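Local coordinates for protein alkane monooxygenase (Geobacillus thermodenitrificans, PDB 3B9O) that belongs to the luciferase-like monooxygenase family, has a TIM-barrel fold and holds flavin mononucleotide in a pocket, at residues I7-M12 with G384-F389; G61-Y66 with A77-V82; E362-V367 with R400-V405. All coordinates share one frame; numbering follows the deposited sequence.

Contact 1: I7-M12 with G384-F389; sequences INAFEM and GTFVDF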
ATOM      1  N   ILE A   7       4.431   4.975 -10.512  1.00 17.01           N
ATOM      2  CA  ILE A   7       5.214   5.213  -9.318  1.00 13.98           C
ATOM      3  C   ILE A   7       4.341   5.738  -8.186  1.00 21.40           C
ATOM      4  O   ILE A   7       3.646   6.756  -8.346  1.00 20.36           O
ATOM      5  CB  ILE A   7       6.421   6.141  -9.592  1.00 20.51           C
ATOM      6  CG1 ILE A   7       7.435   5.429 -10.528  1.00 21.81           C
ATOM      7  CG2 ILE A   7       7.144   6.505  -8.292  1.00 17.61           C
ATOM      8  CD1 ILE A   7       8.415   6.324 -11.168  1.00 44.35           C
ATOM      9  N   ASN A   8       4.393   5.035  -7.056  1.00 17.44           N
ATOM     10  CA  ASN A   8       3.757   5.463  -5.811  1.00 14.53           C
ATOM     11  C   ASN A   8       4.790   5.905  -4.768  1.00 14.03           C
ATOM     12  O   ASN A   8       5.881   5.328  -4.687  1.00 16.33           O
ATOM     13  CB  ASN A   8       2.969   4.321  -5.186  1.00 13.49           C
ATOM     14  CG  ASN A   8       1.874   3.799  -6.073  1.00 17.20           C
ATOM     15  OD1 ASN A   8       1.366   4.503  -6.951  1.00 17.33           O
ATOM     16  ND2 ASN A   8       1.486   2.549  -5.835  1.00 15.88           N
ATOM     17  N   ALA A   9       4.416   6.886  -3.962  1.00 16.53           N
ATOM     18  CA  ALA A   9       5.215   7.364  -2.843  1.00 15.37           C
ATOM     19  C   ALA A   9       4.841   6.536  -1.634  1.00 12.02           C
ATOM     20  O   ALA A   9       3.673   6.496  -1.255  1.00 15.54           O
ATOM     21  CB  ALA A   9       4.910   8.821  -2.615  1.00  9.56           C
ATOM     22  N   PHE A  10       5.806   5.840  -1.054  1.00 14.22           N
ATOM     23  CA  PHE A  10       5.548   4.964   0.090  1.00 10.94           C
ATOM     24  C   PHE A  10       5.668   5.742   1.407  1.00 19.82           C
ATOM     25  O   PHE A  10       6.721   6.340   1.735  1.00 16.50           O
ATOM     26  CB  PHE A  10       6.501   3.776   0.096  1.00 10.36           C
ATOM     27  CG  PHE A  10       6.085   2.648   0.976  1.00 16.34           C
ATOM     28  CD1 PHE A  10       4.760   2.226   1.028  1.00 20.74           C
ATOM     29  CD2 PHE A  10       7.041   1.963   1.736  1.00 14.74           C
ATOM     30  CE1 PHE A  10       4.382   1.160   1.839  1.00 21.34           C
ATOM     31  CE2 PHE A  10       6.662   0.866   2.534  1.00 13.89           C
ATOM     32  CZ  PHE A  10       5.359   0.462   2.574  1.00 14.92           C
ATOM     33  N   GLU A  11       4.593   5.710   2.180  1.00 11.41           N
ATOM     34  CA  GLU A  11       4.516   6.577   3.364  1.00 11.76           C
ATOM     35  C   GLU A  11       3.762   5.881   4.495  1.00 12.58           C
ATOM     36  O   GLU A  11       3.164   4.833   4.301  1.00 12.77           O
ATOM     37  CB  GLU A  11       3.834   7.904   2.922  1.00 16.84           C
ATOM     38  CG  GLU A  11       3.834   9.083   3.847  1.00 26.59           C
ATOM     39  CD  GLU A  11       5.188   9.414   4.528  1.00 20.14           C
ATOM     40  OE1 GLU A  11       5.548   8.726   5.481  1.00 16.70           O
ATOM     41  OE2 GLU A  11       5.846  10.389   4.160  1.00 15.87           O
ATOM     42  N   MET A  12       3.813   6.468   5.685  1.00 16.95           N
ATOM     43  CA  MET A  12       3.039   5.999   6.826  1.00 15.91           C
ATOM     44  C   MET A  12       2.876   7.177   7.781  1.00 17.23           C
ATOM     45  O   MET A  12       3.820   7.960   7.982  1.00 13.78           O
ATOM     46  CB  MET A  12       3.736   4.813   7.554  1.00 11.20           C
ATOM     47  CG  MET A  12       2.843   4.121   8.624  1.00 11.38           C
ATOM     48  SD  MET A  12       3.575   2.554   9.160  1.00 14.70           S
ATOM     49  CE  MET A  12       2.697   2.315  10.694  1.00 15.09           C
ATOM     50  N   GLY A 384      13.654  14.596   1.276  1.00 18.19           N
ATOM     51  CA  GLY A 384      14.801  14.455   0.397  1.00 14.60           C
ATOM     52  C   GLY A 384      14.695  13.301  -0.604  1.00 19.73           C
ATOM     53  O   GLY A 384      14.966  13.488  -1.799  1.00 21.71           O
ATOM     54  N   THR A 385      14.331  12.095  -0.170  1.00 18.90           N
ATOM     55  CA  THR A 385      14.251  11.051  -1.231  1.00 24.18           C
ATOM     56  C   THR A 385      13.277  11.396  -2.346  1.00 14.28           C
ATOM     57  O   THR A 385      13.624  11.268  -3.502  1.00 14.40           O
ATOM     58  CB  THR A 385      14.277   9.525  -0.802  1.00 29.04           C
ATOM     59  OG1 THR A 385      13.324   8.653  -1.499  1.00 27.14           O
ATOM     60  CG2 THR A 385      14.423   9.297   0.566  1.00  8.44           C
ATOM     61  N   PHE A 386      12.080  11.858  -1.996  1.00 14.83           N
ATOM     62  CA  PHE A 386      11.088  12.207  -3.017  1.00 19.18           C
ATOM     63  C   PHE A 386      11.552  13.412  -3.861  1.00 16.88           C
ATOM     64  O   PHE A 386      11.406  13.426  -5.091  1.00 13.33           O
ATOM     65  CB  PHE A 386       9.723  12.494  -2.372  1.00 14.00           C
ATOM     66  CG  PHE A 386       9.040  11.278  -1.762  1.00 14.82           C
ATOM     67  CD1 PHE A 386       8.141  11.452  -0.716  1.00 15.69           C
ATOM     68  CD2 PHE A 386       9.231   9.982  -2.269  1.00 16.75           C
ATOM     69  CE1 PHE A 386       7.436  10.365  -0.173  1.00 15.74           C
ATOM     70  CE2 PHE A 386       8.574   8.866  -1.688  1.00 11.90           C
ATOM     71  CZ  PHE A 386       7.662   9.056  -0.655  1.00  8.11           C
ATOM     72  N   VAL A 387      12.084  14.441  -3.201  1.00 13.06           N
ATOM     73  CA  VAL A 387      12.581  15.633  -3.904  1.00 17.37           C
ATOM     74  C   VAL A 387      13.697  15.292  -4.924  1.00 19.65           C
ATOM     75  O   VAL A 387      13.641  15.696  -6.083  1.00 15.99           O
ATOM     76  CB  VAL A 387      13.098  16.720  -2.882  1.00 18.60           C
ATOM     77  CG1 VAL A 387      13.885  17.849  -3.627  1.00 19.84           C
ATOM     78  CG2 VAL A 387      11.912  17.305  -2.071  1.00 13.95           C
ATOM     79  N   ASP A 388      14.704  14.544  -4.482  1.00 16.53           N
ATOM     80  CA  ASP A 388      15.773  14.108  -5.399  1.00 10.78           C
ATOM     81  C   ASP A 388      15.231  13.251  -6.543  1.00 16.89           C
ATOM     82  O   ASP A 388      15.667  13.389  -7.684  1.00 15.05           O
ATOM     83  CB  ASP A 388      16.797  13.271  -4.652  1.00 12.57           C
ATOM     84  CG  ASP A 388      17.647  14.082  -3.704  1.00 21.84           C
ATOM     85  OD1 ASP A 388      17.536  15.331  -3.724  1.00 21.04           O
ATOM     86  OD2 ASP A 388      18.372  13.453  -2.885  1.00 20.92           O
ATOM     87  N   PHE A 389      14.286  12.357  -6.230  1.00 16.22           N
ATOM     88  CA  PHE A 389      13.683  11.518  -7.262  1.00 15.01           C
ATOM     89  C   PHE A 389      12.980  12.395  -8.323  1.00 16.52           C
ATOM     90  O   PHE A 389      13.161  12.204  -9.526  1.00 17.43           O
ATOM     91  CB  PHE A 389      12.667  10.521  -6.670  1.00 14.10           C
ATOM     92  CG  PHE A 389      12.142   9.526  -7.689  1.00 14.76           C
ATOM     93  CD1 PHE A 389      10.953   9.791  -8.387  1.00 13.78           C
ATOM     94  CD2 PHE A 389      12.864   8.350  -7.989  1.00 18.73           C
ATOM     95  CE1 PHE A 389      10.456   8.873  -9.351  1.00 15.42           C
ATOM     96  CE2 PHE A 389      12.380   7.419  -8.948  1.00 14.26           C
ATOM     97  CZ  PHE A 389      11.183   7.694  -9.636  1.00 21.79           C
TER

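Contact 2: G61-Y66 with A77-V82; sequences GIYDVY and AVQIPV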
ATOM      1  N   GLY A  61      -1.267  -2.620  15.545  1.00 19.70           N
ATOM      2  CA  GLY A  61      -0.499  -3.383  16.524  1.00 24.21           C
ATOM      3  C   GLY A  61       0.798  -2.666  16.822  1.00 32.96           C
ATOM      4  O   GLY A  61       1.139  -1.645  16.195  1.00 23.71           O
ATOM      5  N   ILE A  62       1.533  -3.222  17.778  1.00 25.39           N
ATOM      6  CA  ILE A  62       2.744  -2.627  18.307  1.00 20.33           C
ATOM      7  C   ILE A  62       3.826  -3.664  18.145  1.00 18.16           C
ATOM      8  O   ILE A  62       3.571  -4.860  18.273  1.00 21.61           O
ATOM      9  CB  ILE A  62       2.563  -2.192  19.807  1.00 38.69           C
ATOM     10  CG1 ILE A  62       1.481  -1.090  19.901  1.00 23.63           C
ATOM     11  CG2 ILE A  62       3.906  -1.739  20.431  1.00 22.89           C
ATOM     12  CD1 ILE A  62       0.916  -0.771  21.350  1.00 18.40           C
ATOM     13  N   TYR A  63       5.008  -3.176  17.817  1.00 18.94           N
ATOM     14  CA  TYR A  63       6.201  -3.965  17.610  1.00 26.86           C
ATOM     15  C   TYR A  63       6.836  -4.313  18.966  1.00 20.44           C
ATOM     16  O   TYR A  63       7.740  -3.633  19.414  1.00 26.88           O
ATOM     17  CB  TYR A  63       7.169  -3.175  16.738  1.00 14.45           C
ATOM     18  CG  TYR A  63       6.726  -3.171  15.297  1.00 23.09           C
ATOM     19  CD1 TYR A  63       7.272  -4.072  14.377  1.00 20.92           C
ATOM     20  CD2 TYR A  63       5.738  -2.290  14.853  1.00 24.81           C
ATOM     21  CE1 TYR A  63       6.854  -4.092  13.050  1.00 26.53           C
ATOM     22  CE2 TYR A  63       5.313  -2.301  13.524  1.00 33.61           C
ATOM     23  CZ  TYR A  63       5.859  -3.211  12.641  1.00 37.55           C
ATOM     24  OH  TYR A  63       5.464  -3.215  11.343  1.00 24.27           O
ATOM     25  N   ASP A  64       6.325  -5.364  19.584  1.00 25.32           N
ATOM     26  CA  ASP A  64       6.705  -5.715  20.967  1.00 50.95           C
ATOM     27  C   ASP A  64       7.260  -7.132  21.001  1.00 32.85           C
ATOM     28  O   ASP A  64       7.153  -7.810  22.014  1.00 34.03           O
ATOM     29  CB  ASP A  64       5.501  -5.572  21.922  1.00 23.47           C
ATOM     30  CG  ASP A  64       4.333  -6.457  21.534  1.00 24.67           C
ATOM     31  OD1 ASP A  64       4.483  -7.288  20.607  1.00 24.60           O
ATOM     32  OD2 ASP A  64       3.243  -6.314  22.140  1.00 31.68           O
ATOM     33  N   VAL A  65       7.823  -7.581  19.888  1.00 21.55           N
ATOM     34  CA  VAL A  65       8.306  -8.964  19.810  1.00 24.16           C
ATOM     35  C   VAL A  65       9.769  -8.993  20.229  1.00 33.17           C
ATOM     36  O   VAL A  65      10.157  -9.769  21.116  1.00 27.50           O
ATOM     37  CB  VAL A  65       8.070  -9.616  18.416  1.00 26.97           C
ATOM     38  CG1 VAL A  65       8.862 -10.927  18.286  1.00 31.45           C
ATOM     39  CG2 VAL A  65       6.567  -9.861  18.181  1.00 28.58           C
ATOM     40  N   TYR A  66      10.575  -8.131  19.606  1.00 34.33           N
ATOM     41  CA  TYR A  66      11.985  -8.056  19.931  1.00 25.60           C
ATOM     42  C   TYR A  66      12.190  -7.621  21.403  1.00 36.94           C
ATOM     43  O   TYR A  66      11.614  -6.626  21.870  1.00 22.46           O
ATOM     44  CB  TYR A  66      12.703  -7.149  18.939  1.00 25.06           C
ATOM     45  CG  TYR A  66      14.160  -6.867  19.254  1.00 20.34           C
ATOM     46  CD1 TYR A  66      15.130  -7.869  19.161  1.00 30.40           C
ATOM     47  CD2 TYR A  66      14.565  -5.596  19.644  1.00 26.70           C
ATOM     48  CE1 TYR A  66      16.467  -7.596  19.443  1.00 34.65           C
ATOM     49  CE2 TYR A  66      15.882  -5.312  19.928  1.00 29.63           C
ATOM     50  CZ  TYR A  66      16.833  -6.323  19.836  1.00 47.85           C
ATOM     51  OH  TYR A  66      18.153  -6.028  20.097  1.00 35.88           O
ATOM     52  N   ALA A  77      11.079   5.006  17.918  1.00 22.24           N
ATOM     53  CA  ALA A  77       9.891   5.424  17.127  1.00 28.42           C
ATOM     54  C   ALA A  77       9.526   4.478  15.947  1.00 26.84           C
ATOM     55  O   ALA A  77       9.148   4.926  14.835  1.00 20.10           O
ATOM     56  CB  ALA A  77      10.047   6.869  16.662  1.00 24.64           C
ATOM     57  N   VAL A  78       9.624   3.186  16.213  1.00 14.61           N
ATOM     58  CA  VAL A  78       9.348   2.133  15.221  1.00 12.77           C
ATOM     59  C   VAL A  78       7.828   1.930  15.073  1.00 17.11           C
ATOM     60  O   VAL A  78       7.236   1.058  15.702  1.00 14.10           O
ATOM     61  CB  VAL A  78      10.126   0.796  15.577  1.00 19.46           C
ATOM     62  CG1 VAL A  78       9.696  -0.376  14.643  1.00 21.99           C
ATOM     63  CG2 VAL A  78      11.638   1.027  15.507  1.00 20.59           C
ATOM     64  N   GLN A  79       7.191   2.804  14.276  1.00 12.75           N
ATOM     65  CA  GLN A  79       5.754   2.702  13.973  1.00 19.38           C
ATOM     66  C   GLN A  79       4.851   2.928  15.191  1.00 26.36           C
ATOM     67  O   GLN A  79       3.689   2.586  15.173  1.00 17.93           O
ATOM     68  CB  GLN A  79       5.434   1.401  13.225  1.00 13.56           C
ATOM     69  CG  GLN A  79       5.964   1.497  11.777  1.00 19.16           C
ATOM     70  CD  GLN A  79       5.747   0.272  10.899  1.00 15.19           C
ATOM     71  OE1 GLN A  79       4.720  -0.404  10.974  1.00 14.69           O
ATOM     72  NE2 GLN A  79       6.719   0.001  10.031  1.00 15.77           N
ATOM     73  N   ILE A  80       5.441   3.510  16.243  1.00 19.05           N
ATOM     74  CA  ILE A  80       4.731   4.023  17.428  1.00 16.66           C
ATOM     75  C   ILE A  80       5.499   5.312  17.831  1.00 13.57           C
ATOM     76  O   ILE A  80       6.719   5.332  17.844  1.00 15.53           O
ATOM     77  CB  ILE A  80       4.600   2.943  18.569  1.00 22.19           C
ATOM     78  CG1 ILE A  80       3.598   3.421  19.661  1.00 21.74           C
ATOM     79  CG2 ILE A  80       6.015   2.528  19.117  1.00 18.68           C
ATOM     80  CD1 ILE A  80       3.198   2.397  20.718  1.00 16.88           C
ATOM     81  N   PRO A  81       4.796   6.433  17.984  1.00 13.82           N
ATOM     82  CA  PRO A  81       3.355   6.635  17.792  1.00 14.99           C
ATOM     83  C   PRO A  81       2.949   6.441  16.302  1.00 18.80           C
ATOM     84  O   PRO A  81       3.808   6.552  15.394  1.00 16.30           O
ATOM     85  CB  PRO A  81       3.168   8.084  18.211  1.00 13.57           C
ATOM     86  CG  PRO A  81       4.514   8.736  17.838  1.00 11.05           C
ATOM     87  CD  PRO A  81       5.489   7.699  18.293  1.00 16.06           C
ATOM     88  N   VAL A  82       1.670   6.125  16.082  1.00 15.54           N
ATOM     89  CA  VAL A  82       1.088   6.001  14.738  1.00 21.42           C
ATOM     90  C   VAL A  82      -0.303   6.636  14.743  1.00 19.37           C
ATOM     91  O   VAL A  82      -1.112   6.314  15.609  1.00 19.24           O
ATOM     92  CB  VAL A  82       0.616   4.589  14.349  1.00 25.84           C
ATOM     93  CG1 VAL A  82       0.658   4.286  12.836  1.00 17.12           C
ATOM     94  CG2 VAL A  82       0.807   3.489  15.397  1.00 15.91           C
TER
HETATM   95  O   HOH W   1       2.612   0.511  16.826  1.00 17.81           O
HETATM   96  O   HOH W   2       5.287  -0.286  17.466  1.00 21.71           O

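Contact 3: E362-V367 with R400-V405; sequences EMQYLV and RGLYRV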
ATOM      1  N   GLU A 362      18.155   0.708 -13.950  1.00 12.64           N
ATOM      2  CA  GLU A 362      17.826  -0.380 -13.010  1.00 13.60           C
ATOM      3  C   GLU A 362      16.336  -0.541 -12.834  1.00 12.56           C
ATOM      4  O   GLU A 362      15.838  -1.662 -12.791  1.00 14.77           O
ATOM      5  CB  GLU A 362      18.557  -0.191 -11.673  1.00 20.39           C
ATOM      6  CG  GLU A 362      20.061  -0.256 -11.908  1.00 15.23           C
ATOM      7  CD  GLU A 362      20.879  -0.216 -10.640  1.00 31.14           C
ATOM      8  OE1 GLU A 362      21.974  -0.832 -10.652  1.00 33.07           O
ATOM      9  OE2 GLU A 362      20.457   0.415  -9.642  1.00 27.83           O
ATOM     10  N   MET A 363      15.613   0.578 -12.790  1.00 15.84           N
ATOM     11  CA  MET A 363      14.148   0.525 -12.790  1.00 12.51           C
ATOM     12  C   MET A 363      13.613  -0.132 -14.030  1.00 14.33           C
ATOM     13  O   MET A 363      12.757  -1.018 -13.966  1.00 13.33           O
ATOM     14  CB  MET A 363      13.577   1.917 -12.616  1.00 14.96           C
ATOM     15  CG  MET A 363      13.924   2.537 -11.213  1.00 14.61           C
ATOM     16  SD  MET A 363      13.234   4.220 -11.081  1.00 20.27           S
ATOM     17  CE  MET A 363      11.484   3.906 -11.135  1.00 21.35           C
ATOM     18  N   GLN A 364      14.127   0.308 -15.167  1.00 13.51           N
ATOM     19  CA  GLN A 364      13.724  -0.216 -16.458  1.00 21.57           C
ATOM     20  C   GLN A 364      14.025  -1.731 -16.561  1.00 20.00           C
ATOM     21  O   GLN A 364      13.215  -2.487 -17.102  1.00 16.13           O
ATOM     22  CB  GLN A 364      14.363   0.621 -17.582  1.00 13.42           C
ATOM     23  CG  GLN A 364      14.122   0.069 -19.009  1.00 13.33           C
ATOM     24  CD  GLN A 364      14.759   0.927 -20.072  1.00 17.07           C
ATOM     25  OE1 GLN A 364      15.579   1.820 -19.785  1.00 22.54           O
ATOM     26  NE2 GLN A 364      14.409   0.653 -21.319  1.00 26.18           N
ATOM     27  N   TYR A 365      15.153  -2.175 -15.981  1.00 15.10           N
ATOM     28  CA  TYR A 365      15.547  -3.593 -16.046  1.00 18.73           C
ATOM     29  C   TYR A 365      14.509  -4.481 -15.355  1.00 13.22           C
ATOM     30  O   TYR A 365      14.081  -5.498 -15.885  1.00 15.10           O
ATOM     31  CB  TYR A 365      16.916  -3.783 -15.388  1.00 21.29           C
ATOM     32  CG  TYR A 365      17.584  -5.074 -15.825  1.00 25.03           C
ATOM     33  CD1 TYR A 365      17.765  -6.125 -14.920  1.00 17.09           C
ATOM     34  CD2 TYR A 365      17.977  -5.265 -17.165  1.00 14.53           C
ATOM     35  CE1 TYR A 365      18.401  -7.313 -15.340  1.00 20.39           C
ATOM     36  CE2 TYR A 365      18.628  -6.475 -17.580  1.00 12.02           C
ATOM     37  CZ  TYR A 365      18.822  -7.466 -16.640  1.00 17.03           C
ATOM     38  OH  TYR A 365      19.410  -8.648 -16.977  1.00 17.76           O
ATOM     39  N   LEU A 366      14.105  -4.080 -14.159  1.00 12.78           N
ATOM     40  CA  LEU A 366      13.080  -4.804 -13.395  1.00 11.53           C
ATOM     41  C   LEU A 366      11.756  -4.847 -14.138  1.00 15.51           C
ATOM     42  O   LEU A 366      11.129  -5.913 -14.288  1.00 18.76           O
ATOM     43  CB  LEU A 366      12.956  -4.155 -12.006  1.00 20.57           C
ATOM     44  CG  LEU A 366      13.551  -4.664 -10.686  1.00 29.56           C
ATOM     45  CD1 LEU A 366      14.523  -5.830 -10.740  1.00 23.55           C
ATOM     46  CD2 LEU A 366      14.084  -3.463  -9.814  1.00 21.72           C
ATOM     47  N   VAL A 367      11.335  -3.695 -14.654  1.00 14.96           N
ATOM     48  CA  VAL A 367      10.115  -3.636 -15.463  1.00 21.13           C
ATOM     49  C   VAL A 367      10.159  -4.610 -16.637  1.00 25.39           C
ATOM     50  O   VAL A 367       9.240  -5.445 -16.793  1.00 19.87           O
ATOM     51  CB  VAL A 367       9.818  -2.200 -15.953  1.00 16.61           C
ATOM     52  CG1 VAL A 367       8.647  -2.203 -16.995  1.00 20.04           C
ATOM     53  CG2 VAL A 367       9.474  -1.342 -14.750  1.00 11.35           C
ATOM     54  N   ARG A 400      12.948   9.288 -21.742  1.00 17.26           N
ATOM     55  CA  ARG A 400      13.025   7.938 -22.286  1.00 20.59           C
ATOM     56  C   ARG A 400      11.698   7.267 -22.615  1.00 27.28           C
ATOM     57  O   ARG A 400      11.685   6.100 -23.050  1.00 20.86           O
ATOM     58  CB  ARG A 400      13.713   7.045 -21.279  1.00 22.46           C
ATOM     59  CG  ARG A 400      15.138   7.299 -21.080  1.00 26.80           C
ATOM     60  CD  ARG A 400      15.552   6.066 -20.327  1.00 26.77           C
ATOM     61  NE  ARG A 400      16.735   6.311 -19.581  1.00 22.99           N
ATOM     62  CZ  ARG A 400      17.399   5.387 -18.918  1.00 17.73           C
ATOM     63  NH1 ARG A 400      17.028   4.106 -18.920  1.00 16.51           N
ATOM     64  NH2 ARG A 400      18.449   5.777 -18.263  1.00 19.26           N
ATOM     65  N   GLY A 401      10.590   7.966 -22.389  1.00 17.62           N
ATOM     66  CA  GLY A 401       9.264   7.383 -22.584  1.00 17.67           C
ATOM     67  C   GLY A 401       8.831   6.407 -21.496  1.00 25.18           C
ATOM     68  O   GLY A 401       7.916   5.612 -21.719  1.00 20.63           O
ATOM     69  N   LEU A 402       9.464   6.474 -20.323  1.00 16.12           N
ATOM     70  CA  LEU A 402       9.246   5.459 -19.266  1.00 16.02           C
ATOM     71  C   LEU A 402       8.328   5.934 -18.120  1.00 21.09           C
ATOM     72  O   LEU A 402       8.131   5.234 -17.114  1.00 21.74           O
ATOM     73  CB  LEU A 402      10.594   5.053 -18.674  1.00 16.60           C
ATOM     74  CG  LEU A 402      11.505   4.206 -19.587  1.00 19.83           C
ATOM     75  CD1 LEU A 402      12.891   4.239 -18.969  1.00 26.38           C
ATOM     76  CD2 LEU A 402      10.994   2.780 -19.739  1.00 21.90           C
ATOM     77  N   TYR A 403       7.814   7.158 -18.240  1.00 18.68           N
ATOM     78  CA  TYR A 403       7.092   7.772 -17.132  1.00 18.88           C
ATOM     79  C   TYR A 403       6.322   8.948 -17.665  1.00 17.94           C
ATOM     80  O   TYR A 403       6.828   9.676 -18.489  1.00 19.07           O
ATOM     81  CB  TYR A 403       8.062   8.279 -16.078  1.00 12.95           C
ATOM     82  CG  TYR A 403       7.478   8.857 -14.794  1.00 22.28           C
ATOM     83  CD1 TYR A 403       6.840   8.026 -13.846  1.00 22.72           C
ATOM     84  CD2 TYR A 403       7.639  10.221 -14.472  1.00 18.68           C
ATOM     85  CE1 TYR A 403       6.327   8.555 -12.638  1.00 34.85           C
ATOM     86  CE2 TYR A 403       7.148  10.754 -13.268  1.00 27.45           C
ATOM     87  CZ  TYR A 403       6.526   9.906 -12.336  1.00 25.19           C
ATOM     88  OH  TYR A 403       6.049  10.408 -11.129  1.00 20.03           O
ATOM     89  N   ARG A 404       5.122   9.145 -17.129  1.00 21.61           N
ATOM     90  CA  ARG A 404       4.178  10.117 -17.694  1.00 27.09           C
ATOM     91  C   ARG A 404       4.753  11.516 -17.640  1.00 16.10           C
ATOM     92  O   ARG A 404       5.355  11.908 -16.646  1.00 18.11           O
ATOM     93  CB  ARG A 404       2.827  10.049 -16.953  1.00 20.13           C
ATOM     94  CG  ARG A 404       2.820  10.625 -15.499  1.00 34.38           C
ATOM     95  CD  ARG A 404       1.343  10.716 -14.933  1.00 46.11           C
ATOM     96  NE  ARG A 404       0.828   9.350 -14.988  1.00 45.52           N
ATOM     97  CZ  ARG A 404       1.127   8.407 -14.095  1.00 69.52           C
ATOM     98  NH1 ARG A 404       1.878   8.706 -13.029  1.00 37.36           N
ATOM     99  NH2 ARG A 404       0.682   7.164 -14.282  1.00 40.15           N
ATOM    100  N   VAL A 405       4.559  12.275 -18.701  1.00 19.76           N
ATOM    101  CA  VAL A 405       4.921  13.675 -18.615  1.00 24.01           C
ATOM    102  C   VAL A 405       3.801  14.507 -18.016  1.00 16.52           C
ATOM    103  O   VAL A 405       4.055  15.579 -17.450  1.00 19.78           O
ATOM    104  CB  VAL A 405       5.539  14.276 -19.916  1.00 32.61           C
ATOM    105  CG1 VAL A 405       6.277  13.202 -20.736  1.00 23.56           C
ATOM    106  CG2 VAL A 405       4.567  14.974 -20.706  1.00 21.32           C
TER

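Contact 1: I7-M12 with G384-F389
I7 and A9 point out from a strand of the TIM barrel onto F389 and F386 of an outer helix, the classic strand-to-helix layer of this fold. Strand 7-12 and helix 384-389 run nearly antiparallel, 168° between their short axes, which approach to 10.4 Å. The side chains that meet across the gap are apolar, and no hydrogen bond joins the two segments. F386 leads with CZ, 3.4 Å from A9 CB, while the backbone N of F10 sits at the ring edge, near its plane, 3.7 Å from F386 CZ. One turn on, I7 and F389 meet from opposite directions.

Polar groups are dealt with inside the strand or beyond this pair of segments. E11 turns OE1 back on its own chain, where the lone pair facing away from OE2 takes the N-H of M12 at 2.9 Å; R30 adds a salt bridge to OE1, and Y38 OH bonds OE2. F10 leads away to the barrel interior, its side chain about 5 Å from the flavin mononucleotide. At the N-terminal end of the strand segment, with F389 CG anti to the backbone N (chi1 -173°), the ring offers its edge to I7, F389 CZ standing 3.4 Å from I7 CD1.

Contact 2: G61-Y66 with A77-V82
Two waters, rather than direct backbone bonds, bridge the main chains of Y63 and V78 and of G61 and Q79 in this pairing of irregular loops. One water donates to G61 O at 2.7 Å and to Q79 O at 2.9 Å; the other accepts from Y63 N and donates to V78 O, lying in the plane of the Y63 ring at its edge. Y63 and V78 are each the centre of an inverse gamma turn.

The Y63 ring works on two fronts. V78 CG1 stands over one face, offset toward the rim, 4.1 Å from Y63 CG. Y63 OH donates to Q79 OE1 at 2.9 Å, arriving from above the amide, 48° out of the carbonyl plane and not on a lone pair, with ring and amide planes 76° apart. Q79 runs extended beyond CG, which brings its amide to the far end of the ring, and its NE2 bonds H17 O, so both ends of the amide are held. H311 meets the same tyrosine ring. Farther out, I62 and I80 touch through their CD1 atoms, 4.0 Å apart.

A77 closes the preceding helix with a Schellman motif, and the chain then returns beside 61-66. With the Q79 side chain about 6 Å from the flavin mononucleotide, the arrangement belongs to the loop layer that borders the cofactor site of this TIM-barrel flavoprotein.

Contact 3: E362-V367 with R400-V405
Q364 reaches from helix 356-370 to R400 and L402, in the loop that follows helix 384-399, and carries this compact contact almost alone. Just ahead of it on the helix, M363 points toward the loop but stops short of it, packing instead on F389 and I7 in the layer between helix and barrel.

Next comes Q364 itself. Its CG is anti to the backbone N (chi1 174°) and the chain stays extended, which carries the amide out to the arginine. There Q364 OE1 lies in the plane of the R400 guanidinium, at its edge, 2.8 Å from R400 NH1. The hydrogen bond is weak, bent to 126° at the hydrogen, and the amide and guanidinium planes are 54° apart. Stronger partners lie outside these segments: R400 NH1 forms a salt bridge with D361, R400 NH2 one with E396, and Q364 NE2 bonds E368. The glutamine thus adds to an arginine that two carboxylates already hold.

L402 crosses the same side chain at about a right angle, its CD1 3.7 Å from Q364 OE1 and 4.1 Å from Q364 CB, so a methyl group lies against the amide and the root of its chain.

Between R400 and L402, G401 adopts positive phi (75°) and ends helix 384-399 in a Schellman motif. The contact therefore joins two neighbouring helices of the TIM-barrel outer layer, one of them through its C-terminal cap.

Overall arrangement
From the N terminus, strand 6-12 enters the barrel first, and its partner helix comes only after residue 383, so contact 1 closes a loop of 371 residues spanning most of the fold. Contact 2 opens and closes within that span, tying the two sides of a short helical excursion after strand 53-57; M12 CE reaches it, 3.4 Å from Q79 OE1. Contact 3 joins helix 356-370 to the loop after helix 384-399, so its segments alternate with those of contact 1. These two touch, with I7 CD1 3.4 Å from Y403 CE1. Contacts 2 and 3 lie on opposite sides of the chain's centre, their centres about 35 Å apart.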